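Local coordinates for protein response regulator aspartate phosphatase H (Bacillus subtilis, PDB 3Q15) that dephosphorylates the sporulation phosphotransferase Spo0F and also acts on the response regulator ComA, keeping competence and sporulation apart in time, at residues Y177-R180 and T181-L185; A207-E210 and L211-I215; N217-F220 and I221-L225. One frame throughout, in Å; residues are numbered along the deposited sequence.

Overall arrangement
All three contacts are local, each about two turns at one end of a helix in the TPR domain. Contact 1 opens helix 178-194, contact 2 closes helix 198-214 and contact 3 opens helix 218-235. All three touch one another. Ile-179 and Ile-182 of contact 1 pack on Phe-220 of contact 3, and Ala-212 O of contact 2 probably accepts a hydrogen bond from Asn-217 N of contact 3. Contact 1 is the most buried, with four of eight touching residues. Contact 2 differs by its four exposed residues. Contact 1 is rich in polar side-chain bonds and meets a sulfate. Contact 2 is almost all backbone. Contact 3 combines an asparagine cap with apolar packing.

Contact 1: Y177-R180 and T181-L185; sequences YSIR and TIQSL. With SO4 (sulfate ion), chain F.
Arg-180 and Gln-183 are joined by a side-chain hydrogen bond at the start of helix 178-194. NH1 of Arg-180 donates to OE1 of Gln-183 at 2.9 Å. The guanidinium and amide planes are 24° apart, and NH1 lies above the amide plane rather than on a lone pair. The arginine chain is bent at chi2 (-68°), which folds it back so that CD also lies 3.4 Å from Gln-183 OE1.

The same guanidinium makes the charged contacts. Its edge faces a sulfate ion, probably from the crystallisation liquor. NH1 donates a hydrogen bond to sulfate O1, and NH2 donates one to sulfate O3 at 3.1 Å in a nearly straight line (170°). NH2 also forms a salt bridge with Glu-142, outside these segments, and Phe-145 adds a cation-pi contact. With an alanine here, Glu-142 would probably be left without its charged mate, Gln-183 OE1 without this donor, and the ring of Phe-145 without its cation.

Two hydroxyls bond back to carbonyls one turn earlier. Thr-181 OG1 donates to Tyr-177 O at 2.8 Å. Thr-181 N donates to the same oxygen from the opposite face of its plane. Ser-184 OG repeats the pattern on Arg-180 O at 2.7 Å, again with its own N on the other face. Tyr-177 is the N-cap residue. Backbone bonds from Ile-182 N to Ser-178 O and from Gln-183 N to Ile-179 O continue the helix.

This N-terminal end leads into the predicted TPR 3. Thr-181 packs on Tyr-171 of helix 157-172 and Leu-211 of helix 198-214.

The buried hydroxyls of Thr-181 and Ser-184 are satisfied within the helix. The positive charge of Arg-180 is probably balanced by Glu-142 and, in this crystal, by the sulfate, to which the guanidinium edge donates.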
loop_
_atom_site.group_PDB
_atom_site.type_symbol
_atom_site.label_atom_id
_atom_site.label_comp_id
_atom_site.label_asym_id
_atom_site.label_seq_id
_atom_site.Cartn_x
_atom_site.Cartn_y
_atom_site.Cartn_z
ATOM N N TYR A 177 24.812 -5.725 -10.071
ATOM C CA TYR A 177 23.514 -5.158 -10.429
ATOM C C TYR A 177 23.477 -3.646 -10.217
ATOM O O TYR A 177 22.572 -3.124 -9.564
ATOM C CB TYR A 177 22.394 -5.835 -9.636
ATOM C CG TYR A 177 21.997 -7.195 -10.171
ATOM C CD1 TYR A 177 22.713 -8.333 -9.831
ATOM C CD2 TYR A 177 20.904 -7.340 -11.017
ATOM C CE1 TYR A 177 22.355 -9.578 -10.318
ATOM C CE2 TYR A 177 20.538 -8.581 -11.510
ATOM C CZ TYR A 177 21.267 -9.696 -11.157
ATOM O OH TYR A 177 20.908 -10.931 -11.643
ATOM N N SER A 178 24.459 -2.946 -10.780
ATOM C CA SER A 178 24.572 -1.499 -10.604
ATOM C C SER A 178 23.436 -0.746 -11.287
ATOM O O SER A 178 22.911 0.227 -10.746
ATOM C CB SER A 178 25.926 -0.997 -11.115
ATOM O OG SER A 178 26.143 -1.378 -12.462
ATOM N N ILE A 179 23.059 -1.197 -12.479
ATOM C CA ILE A 179 21.960 -0.577 -13.214
ATOM C C ILE A 179 20.681 -0.529 -12.376
ATOM O O ILE A 179 20.064 0.528 -12.227
ATOM C CB ILE A 179 21.682 -1.311 -14.542
ATOM C CG1 ILE A 179 22.879 -1.177 -15.485
ATOM C CG2 ILE A 179 20.419 -0.773 -15.199
ATOM C CD1 ILE A 179 23.295 0.259 -15.747
ATOM N N ARG A 180 20.283 -1.677 -11.834
ATOM C CA ARG A 180 19.094 -1.746 -10.991
ATOM C C ARG A 180 19.250 -0.876 -9.751
ATOM O O ARG A 180 18.269 -0.352 -9.227
ATOM C CB ARG A 180 18.792 -3.191 -10.577
ATOM C CG ARG A 180 17.956 -3.975 -11.583
ATOM C CD ARG A 180 16.535 -3.436 -11.659
ATOM N NE ARG A 180 15.652 -4.324 -12.412
ATOM C CZ ARG A 180 14.955 -3.964 -13.486
ATOM N NH1 ARG A 180 15.027 -2.722 -13.947
ATOM N NH2 ARG A 180 14.178 -4.848 -14.096
ATOM N N THR A 181 20.487 -0.732 -9.287
ATOM C CA THR A 181 20.784 0.072 -8.107
ATOM C C THR A 181 20.537 1.540 -8.403
ATOM O O THR A 181 19.949 2.256 -7.600
ATOM C CB THR A 181 22.252 -0.122 -7.658
ATOM O OG1 THR A 181 22.460 -1.490 -7.288
ATOM C CG2 THR A 181 22.580 0.766 -6.468
ATOM N N ILE A 182 20.991 1.982 -9.570
ATOM C CA ILE A 182 20.781 3.355 -10.001
ATOM C C ILE A 182 19.294 3.627 -10.189
ATOM O O ILE A 182 18.774 4.636 -9.707
ATOM C CB ILE A 182 21.537 3.653 -11.302
ATOM C CG1 ILE A 182 23.050 3.605 -11.053
ATOM C CG2 ILE A 182 21.124 5.005 -11.856
ATOM C CD1 ILE A 182 23.888 3.731 -12.300
ATOM N N GLN A 183 18.613 2.716 -10.880
ATOM C CA GLN A 183 17.173 2.835 -11.096
ATOM C C GLN A 183 16.430 2.859 -9.766
ATOM O O GLN A 183 15.430 3.558 -9.620
ATOM C CB GLN A 183 16.651 1.684 -11.963
ATOM C CG GLN A 183 17.169 1.682 -13.391
ATOM C CD GLN A 183 16.898 0.372 -14.111
ATOM O OE1 GLN A 183 17.046 -0.711 -13.541
ATOM N NE2 GLN A 183 16.492 0.467 -15.371
ATOM N N SER A 184 16.922 2.092 -8.797
ATOM C CA SER A 184 16.302 2.049 -7.475
ATOM C C SER A 184 16.491 3.372 -6.743
ATOM O O SER A 184 15.602 3.827 -6.022
ATOM C CB SER A 184 16.856 0.892 -6.645
ATOM O OG SER A 184 16.475 -0.354 -7.201
ATOM N N LEU A 185 17.651 3.987 -6.940
ATOM C CA LEU A 185 17.925 5.290 -6.354
ATOM C C LEU A 185 17.015 6.352 -6.960
ATOM O O LEU A 185 16.499 7.215 -6.248
ATOM C CB LEU A 185 19.400 5.664 -6.541
ATOM C CG LEU A 185 20.390 4.766 -5.790
ATOM C CD1 LEU A 185 21.827 5.013 -6.239
ATOM C CD2 LEU A 185 20.255 4.962 -4.286
HETATM S S SO4 F . 13.197 -2.845 -17.156
HETATM O O1 SO4 F . 14.641 -2.674 -17.026
HETATM O O2 SO4 F . 12.808 -2.629 -18.546
HETATM O O3 SO4 F . 12.821 -4.197 -16.751
HETATM O O4 SO4 F . 12.519 -1.871 -16.305
#

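Contact 2: A207-E210 and L211-I215; sequences AALE and LAMDI
Leu-209 and Met-213 make the apolar side-chain contact of this turn, one helical turn apart. CD1 of Leu-209 lies 4.3 Å from CE of Met-213, so only the ends of the two chains meet. The methionine chain is extended beyond CG (chi2 -174°), which carries its methyl group out to that meeting point. The touch is loose.

The backbone does most of the holding. Leu-211 N donates to Ala-207 O at 2.9 Å, and Ala-212 N donates to Ala-208 O at 2.9 Å. Met-213 N bonds to Leu-209 O and only weakly to Glu-210 O. Asp-214 N bonds to Glu-210 O at 3.1 Å. The side chain of Asp-214 also turns back toward that carbonyl. Its OD1 comes within 3.0 Å of Glu-210 O, but both are acceptors, and this is no hydrogen bond. Glu-210 OE1 and Asp-214 OD1 are 5.7 Å apart. Their like charges would probably disfavour a closer approach on this exposed side.

Two neighbouring helices cover parts of the turn. Ala-208 and Leu-211 pack on helix 178-194, through Leu-185 and Thr-181 among others. Leu-209 and Met-213 pack on helix 218-235, where they meet Leu-225 and Ile-221. The small side chain of Ala-208 is consistent with the close approach of helix 178-194. Ile-215 follows the end of the helix and touches Ser-178. This is the last part of the second helix of the predicted TPR 3, packed between its partner helix and the next helix of the chain, as is usual in the antiparallel helix pairs of a TPR array.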
loop_
_atom_site.group_PDB
_atom_site.type_symbol
_atom_site.label_atom_id
_atom_site.label_comp_id
_atom_site.label_asym_id
_atom_site.label_seq_id
_atom_site.Cartn_x
_atom_site.Cartn_y
_atom_site.Cartn_z
ATOM N N ALA A 207 24.367 9.684 -5.134
ATOM C CA ALA A 207 24.923 8.334 -5.108
ATOM C C ALA A 207 24.737 7.674 -6.466
ATOM O O ALA A 207 25.617 6.969 -6.953
ATOM C CB ALA A 207 24.260 7.504 -4.020
ATOM N N ALA A 208 23.582 7.914 -7.081
ATOM C CA ALA A 208 23.316 7.388 -8.413
ATOM C C ALA A 208 24.313 7.949 -9.419
ATOM O O ALA A 208 24.847 7.215 -10.248
ATOM C CB ALA A 208 21.886 7.699 -8.841
ATOM N N LEU A 209 24.564 9.253 -9.345
ATOM C CA LEU A 209 25.536 9.878 -10.233
ATOM C C LEU A 209 26.916 9.241 -10.085
ATOM O O LEU A 209 27.559 8.901 -11.078
ATOM C CB LEU A 209 25.629 11.386 -9.982
ATOM C CG LEU A 209 26.743 12.114 -10.750
ATOM C CD1 LEU A 209 26.569 11.943 -12.253
ATOM C CD2 LEU A 209 26.800 13.592 -10.383
ATOM N N GLU A 210 27.368 9.086 -8.843
ATOM C CA GLU A 210 28.688 8.517 -8.576
ATOM C C GLU A 210 28.795 7.090 -9.097
ATOM O O GLU A 210 29.789 6.718 -9.716
ATOM C CB GLU A 210 29.018 8.562 -7.080
ATOM C CG GLU A 210 29.901 9.734 -6.677
ATOM C CD GLU A 210 30.808 9.413 -5.498
ATOM O OE1 GLU A 210 30.353 8.732 -4.554
ATOM O OE2 GLU A 210 31.984 9.836 -5.521
ATOM N N LEU A 211 27.763 6.295 -8.843
ATOM C CA LEU A 211 27.744 4.911 -9.296
ATOM C C LEU A 211 27.777 4.847 -10.821
ATOM O O LEU A 211 28.520 4.057 -11.405
ATOM C CB LEU A 211 26.504 4.198 -8.757
ATOM C CG LEU A 211 26.405 2.699 -9.028
ATOM C CD1 LEU A 211 27.634 1.975 -8.495
ATOM C CD2 LEU A 211 25.134 2.141 -8.411
ATOM N N ALA A 212 26.972 5.696 -11.456
ATOM C CA ALA A 212 26.880 5.753 -12.913
ATOM C C ALA A 212 28.210 6.110 -13.572
ATOM O O ALA A 212 28.520 5.630 -14.662
ATOM C CB ALA A 212 25.798 6.740 -13.336
ATOM N N MET A 213 28.989 6.965 -12.916
ATOM C CA MET A 213 30.296 7.354 -13.440
ATOM C C MET A 213 31.335 6.249 -13.263
ATOM O O MET A 213 32.229 6.089 -14.093
ATOM C CB MET A 213 30.779 8.660 -12.805
ATOM C CG MET A 213 30.252 9.908 -13.497
ATOM S SD MET A 213 30.957 11.429 -12.839
ATOM C CE MET A 213 30.408 12.617 -14.061
ATOM N N ASP A 214 31.212 5.487 -12.180
ATOM C CA ASP A 214 32.101 4.354 -11.950
ATOM C C ASP A 214 31.953 3.317 -13.061
ATOM O O ASP A 214 32.943 2.856 -13.624
ATOM C CB ASP A 214 31.829 3.715 -10.585
ATOM C CG ASP A 214 32.380 4.539 -9.432
ATOM O OD1 ASP A 214 31.631 4.782 -8.461
ATOM O OD2 ASP A 214 33.563 4.938 -9.489
ATOM N N ILE A 215 30.712 2.961 -13.386
ATOM C CA ILE A 215 30.455 1.974 -14.428
ATOM C C ILE A 215 30.546 2.582 -15.823
ATOM O O ILE A 215 30.268 1.913 -16.818
ATOM C CB ILE A 215 29.078 1.305 -14.255
ATOM C CG1 ILE A 215 27.968 2.357 -14.270
ATOM C CG2 ILE A 215 29.036 0.499 -12.968
ATOM C CD1 ILE A 215 26.595 1.785 -14.050
#

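Contact 3: N217-F220 and I221-L225; sequences NDRF and IAISL
Arg-219 has CG opposite its backbone N (chi1 174°), and Ile-223 has CG1 beside its own N (chi1 -64°). These settings bring CG of Arg-219 and CD1 of Ile-223 to 3.6 Å, one turn apart. The two chains meet at a slant. CG1 of Ile-223 also rests 3.1 Å from Arg-219 O. Beyond this contact the arginine bends at chi3, and its guanidinium forms a salt bridge with Asp-258.

Phe-220 adds a looser apolar touch. Its CD1 is 4.4 Å from CD1 of Ile-223, which approaches the ring obliquely. CG1 of Ile-221 lies 3.0 Å from Asn-217 O.

Asn-217 is the N-cap of helix 218-235. The helix leads into the predicted TPR 4, and the Asn-217 OD1 bond to Phe-220 N is a classic N-cap. It is 3.1 Å long and nearly straight (171°), with the nitrogen above the amide plane. The cap takes up an N-H of the first turn, where no preceding helical carbonyl is available. The amide ND2 is turned to the edge of the Phe-220 ring, in its plane.

Backbone bonds follow from there. Ile-221 N donates to Asn-217 O, Ala-222 N to Asp-218 O at 2.8 Å, and Ile-223 N to Arg-219 O. Ser-224 N donates to Phe-220 O. Ser-224 OG lies near the same oxygen, Phe-220 O, at a doubtfully short 2.5 Å. Helix 178-194 meets Phe-220 through Ile-179, and Phe-186 of that helix touches both Ile-223 and Ser-224. Ala-222 touches Val-251 of helix 238-255.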
loop_
_atom_site.group_PDB
_atom_site.type_symbol
_atom_site.label_atom_id
_atom_site.label_comp_id
_atom_site.label_asym_id
_atom_site.label_seq_id
_atom_site.Cartn_x
_atom_site.Cartn_y
_atom_site.Cartn_z
ATOM N N ASN A 217 28.675 4.650 -17.534
ATOM C CA ASN A 217 27.450 4.620 -18.325
ATOM C C ASN A 217 26.976 6.040 -18.615
ATOM O O ASN A 217 26.434 6.710 -17.739
ATOM C CB ASN A 217 26.362 3.821 -17.605
ATOM C CG ASN A 217 25.125 3.613 -18.461
ATOM O OD1 ASN A 217 24.557 4.565 -18.995
ATOM N ND2 ASN A 217 24.709 2.357 -18.605
ATOM N N ASP A 218 27.189 6.493 -19.845
ATOM C CA ASP A 218 26.901 7.876 -20.217
ATOM C C ASP A 218 25.428 8.252 -20.055
ATOM O O ASP A 218 25.108 9.313 -19.518
ATOM C CB ASP A 218 27.357 8.153 -21.649
ATOM C CG ASP A 218 28.854 7.992 -21.820
ATOM O OD1 ASP A 218 29.274 7.433 -22.856
ATOM O OD2 ASP A 218 29.610 8.425 -20.923
ATOM N N ARG A 219 24.533 7.389 -20.519
ATOM C CA ARG A 219 23.111 7.687 -20.410
ATOM C C ARG A 219 22.730 7.980 -18.962
ATOM O O ARG A 219 22.089 8.990 -18.677
ATOM C CB ARG A 219 22.255 6.553 -20.977
ATOM C CG ARG A 219 20.759 6.752 -20.756
ATOM C CD ARG A 219 19.935 5.828 -21.639
ATOM N NE ARG A 219 20.146 6.117 -23.054
ATOM C CZ ARG A 219 19.450 7.012 -23.748
ATOM N NH1 ARG A 219 18.486 7.709 -23.159
ATOM N NH2 ARG A 219 19.718 7.209 -25.032
ATOM N N PHE A 220 23.136 7.103 -18.049
ATOM C CA PHE A 220 22.789 7.267 -16.641
ATOM C C PHE A 220 23.560 8.397 -15.964
ATOM O O PHE A 220 23.142 8.905 -14.926
ATOM C CB PHE A 220 22.961 5.956 -15.877
ATOM C CG PHE A 220 21.853 4.977 -16.114
ATOM C CD1 PHE A 220 20.571 5.239 -15.658
ATOM C CD2 PHE A 220 22.090 3.794 -16.796
ATOM C CE1 PHE A 220 19.544 4.340 -15.880
ATOM C CE2 PHE A 220 21.069 2.890 -17.019
ATOM C CZ PHE A 220 19.795 3.162 -16.562
ATOM N N ILE A 221 24.685 8.784 -16.554
ATOM C CA ILE A 221 25.410 9.956 -16.086
ATOM C C ILE A 221 24.611 11.205 -16.441
ATOM O O ILE A 221 24.415 12.092 -15.610
ATOM C CB ILE A 221 26.825 10.046 -16.702
ATOM C CG1 ILE A 221 27.711 8.917 -16.173
ATOM C CG2 ILE A 221 27.458 11.391 -16.386
ATOM C CD1 ILE A 221 29.117 8.921 -16.741
ATOM N N ALA A 222 24.141 11.257 -17.682
ATOM C CA ALA A 222 23.324 12.369 -18.148
ATOM C C ALA A 222 22.006 12.449 -17.382
ATOM O O ALA A 222 21.584 13.528 -16.966
ATOM C CB ALA A 222 23.062 12.234 -19.637
ATOM N N ILE A 223 21.358 11.303 -17.199
ATOM C CA ILE A 223 20.078 11.262 -16.501
ATOM C C ILE A 223 20.230 11.664 -15.040
ATOM O O ILE A 223 19.413 12.418 -14.510
ATOM C CB ILE A 223 19.420 9.869 -16.584
ATOM C CG1 ILE A 223 19.068 9.531 -18.034
ATOM C CG2 ILE A 223 18.171 9.823 -15.722
ATOM C CD1 ILE A 223 18.534 8.125 -18.227
ATOM N N SER A 224 21.279 11.160 -14.395
ATOM C CA SER A 224 21.561 11.504 -13.002
ATOM C C SER A 224 21.767 13.004 -12.836
ATOM O O SER A 224 21.254 13.612 -11.893
ATOM C CB SER A 224 22.801 10.759 -12.498
ATOM O OG SER A 224 22.602 9.354 -12.534
ATOM N N LEU A 225 22.528 13.590 -13.754
ATOM C CA LEU A 225 22.822 15.017 -13.717
ATOM C C LEU A 225 21.550 15.828 -13.932
ATOM O O LEU A 225 21.342 16.860 -13.296
ATOM C CB LEU A 225 23.865 15.368 -14.780
ATOM C CG LEU A 225 25.297 14.891 -14.523
ATOM C CD1 LEU A 225 26.153 15.047 -15.772
ATOM C CD2 LEU A 225 25.915 15.652 -13.355
#